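Local coordinates for hydrogenase 2 maturation peptidase (Thaumarchaeota archaeon SCGC AB-539-E09, PDB 5TTX), which probably cleaves the C-terminal extension from the large-subunit precursor of a nickel-iron hydrogenase after the metal site has been assembled, at residues M20-F25 with E141-A146. Numbering follows the deposited sequence.
Sequences MGDDGF and EEVEAA
Val143, on the first turns of the C-terminal helix 141-158, sets its branched side chain between Asp22, in the 3-10 turn of the loop that follows strand 10-15, and Phe25, the first residue of helix 25-34; the contact is a buried seam in the alpha/beta fold of the hydrogenase maturation proteases. The valine's two methyls divide the work. CG2 lies beside the backbone N and meets the carboxylate of Asp22, 3.4 Å from its CG, while CG1, anti to the backbone N (chi1 171°), approaches CB of Phe25 at 3.7 Å. A beta-branched residue suits this place because one side chain serves both neighbours.

The carboxylate is buried, yet well satisfied: OD1 accepts hydrogen bonds from the backbone N of Arg131 and Ser132, OD2 from that of Ser140. Asp22 thus ties its loop to the segment leading into the C-terminal helix, and the valine packs against a group already fixed in rotation. With an alanine in place of Asp22, the amides of Arg131, Ser132 and Ser140 would probably lose their acceptor, and a gap would be likely to open beside CG2 of Val143.

Backbone N of Phe25 bonds to O of Asp22 at 3.1 Å, closing the 3-10 turn, and Gly24 takes the N-cap position of helix 25-34. Phe25 has its CG anti to the backbone N (chi1 163°), and its ring packs on Cys128 and Leu67 of the sheet. The ring's edge faces Ala146, whose small side chain permits the approach: CE2 lies 3.8 Å from the carbonyl O of Ala146 and 4.3 Å from its CB.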
loop_
_atom_site.group_PDB
_atom_site.type_symbol
_atom_site.label_atom_id
_atom_site.label_comp_id
_atom_site.label_asym_id
_atom_site.label_seq_id
_atom_site.Cartn_x
_atom_site.Cartn_y
_atom_site.Cartn_z
HETATM N N MSE A 20 -27.621 -43.021 11.419
HETATM C CA MSE A 20 -26.369 -43.759 11.355
HETATM C C MSE A 20 -25.875 -44.089 12.750
HETATM O O MSE A 20 -24.729 -43.814 13.095
HETATM C CB MSE A 20 -25.312 -42.962 10.585
HETATM C CG MSE A 20 -25.740 -42.669 9.180
HETATM SE SE MSE A 20 -25.706 -44.259 8.015
HETATM C CE MSE A 20 -25.911 -43.323 6.282
ATOM N N GLY A 21 -26.754 -44.662 13.552
ATOM C CA GLY A 21 -26.307 -45.236 14.807
ATOM C C GLY A 21 -25.723 -44.192 15.724
ATOM O O GLY A 21 -26.366 -43.193 16.059
ATOM N N ASP A 22 -24.485 -44.416 16.144
ATOM C CA ASP A 22 -23.886 -43.520 17.122
ATOM C C ASP A 22 -23.479 -42.167 16.529
ATOM O O ASP A 22 -23.067 -41.280 17.290
ATOM C CB ASP A 22 -22.688 -44.203 17.786
ATOM C CG ASP A 22 -23.092 -45.375 18.667
ATOM O OD1 ASP A 22 -22.235 -46.252 18.898
ATOM O OD2 ASP A 22 -24.271 -45.439 19.119
ATOM N N ASP A 23 -23.605 -41.955 15.214
ATOM C CA ASP A 23 -23.457 -40.593 14.703
ATOM C C ASP A 23 -24.576 -39.687 15.169
ATOM O O ASP A 23 -24.479 -38.469 14.991
ATOM C CB ASP A 23 -23.413 -40.568 13.176
ATOM C CG ASP A 23 -22.734 -39.321 12.637
ATOM O OD1 ASP A 23 -21.690 -38.938 13.217
ATOM O OD2 ASP A 23 -23.210 -38.734 11.630
ATOM N N GLY A 24 -25.647 -40.249 15.727
ATOM C CA GLY A 24 -26.670 -39.434 16.341
ATOM C C GLY A 24 -26.357 -38.962 17.747
ATOM O O GLY A 24 -27.241 -38.410 18.400
ATOM N N PHE A 25 -25.128 -39.152 18.242
ATOM C CA PHE A 25 -24.759 -38.632 19.564
ATOM C C PHE A 25 -25.130 -37.154 19.741
ATOM O O PHE A 25 -25.816 -36.785 20.702
ATOM C CB PHE A 25 -23.259 -38.837 19.791
ATOM C CG PHE A 25 -22.679 -37.999 20.908
ATOM C CD1 PHE A 25 -21.925 -36.842 20.630
ATOM C CD2 PHE A 25 -22.860 -38.373 22.235
ATOM C CE1 PHE A 25 -21.371 -36.077 21.679
ATOM C CE2 PHE A 25 -22.312 -37.612 23.285
ATOM C CZ PHE A 25 -21.573 -36.490 23.024
ATOM N N GLU A 141 -25.414 -48.764 23.737
ATOM C CA GLU A 141 -25.413 -48.609 25.179
ATOM C C GLU A 141 -24.388 -47.557 25.625
ATOM O O GLU A 141 -24.695 -46.673 26.433
ATOM C CB GLU A 141 -25.133 -49.994 25.781
ATOM C CG GLU A 141 -25.480 -50.138 27.221
ATOM C CD GLU A 141 -25.626 -51.587 27.640
ATOM O OE1 GLU A 141 -25.098 -52.482 26.933
ATOM O OE2 GLU A 141 -26.285 -51.820 28.682
ATOM N N GLU A 142 -23.169 -47.616 25.072
ATOM C CA GLU A 142 -22.107 -46.714 25.498
ATOM C C GLU A 142 -22.418 -45.274 25.128
ATOM O O GLU A 142 -22.258 -44.364 25.951
ATOM C CB GLU A 142 -20.766 -47.124 24.888
ATOM C CG GLU A 142 -20.270 -48.457 25.397
ATOM C CD GLU A 142 -20.604 -49.586 24.421
ATOM O OE1 GLU A 142 -19.736 -50.469 24.229
ATOM O OE2 GLU A 142 -21.732 -49.584 23.846
ATOM N N VAL A 143 -22.870 -45.044 23.901
ATOM C CA VAL A 143 -22.996 -43.664 23.464
ATOM C C VAL A 143 -24.247 -43.041 24.047
ATOM O O VAL A 143 -24.263 -41.844 24.369
ATOM C CB VAL A 143 -22.950 -43.581 21.932
ATOM C CG1 VAL A 143 -23.302 -42.174 21.454
ATOM C CG2 VAL A 143 -21.549 -44.012 21.427
ATOM N N GLU A 144 -25.281 -43.843 24.261
ATOM C CA GLU A 144 -26.404 -43.378 25.052
ATOM C C GLU A 144 -25.946 -42.896 26.421
ATOM O O GLU A 144 -26.370 -41.834 26.887
ATOM C CB GLU A 144 -27.452 -44.477 25.215
ATOM C CG GLU A 144 -28.369 -44.172 26.418
ATOM C CD GLU A 144 -29.844 -44.346 26.140
ATOM O OE1 GLU A 144 -30.218 -45.197 25.296
ATOM O OE2 GLU A 144 -30.634 -43.629 26.796
ATOM N N ALA A 145 -25.119 -43.689 27.111
ATOM C CA ALA A 145 -24.676 -43.238 28.423
ATOM C C ALA A 145 -23.813 -41.987 28.291
ATOM O O ALA A 145 -23.842 -41.110 29.171
ATOM C CB ALA A 145 -23.942 -44.354 29.163
ATOM N N ALA A 146 -23.112 -41.849 27.166
ATOM C CA ALA A 146 -22.249 -40.697 26.981
ATOM C C ALA A 146 -23.056 -39.431 26.768
ATOM O O ALA A 146 -22.555 -38.331 27.058
ATOM C CB ALA A 146 -21.290 -40.926 25.810
#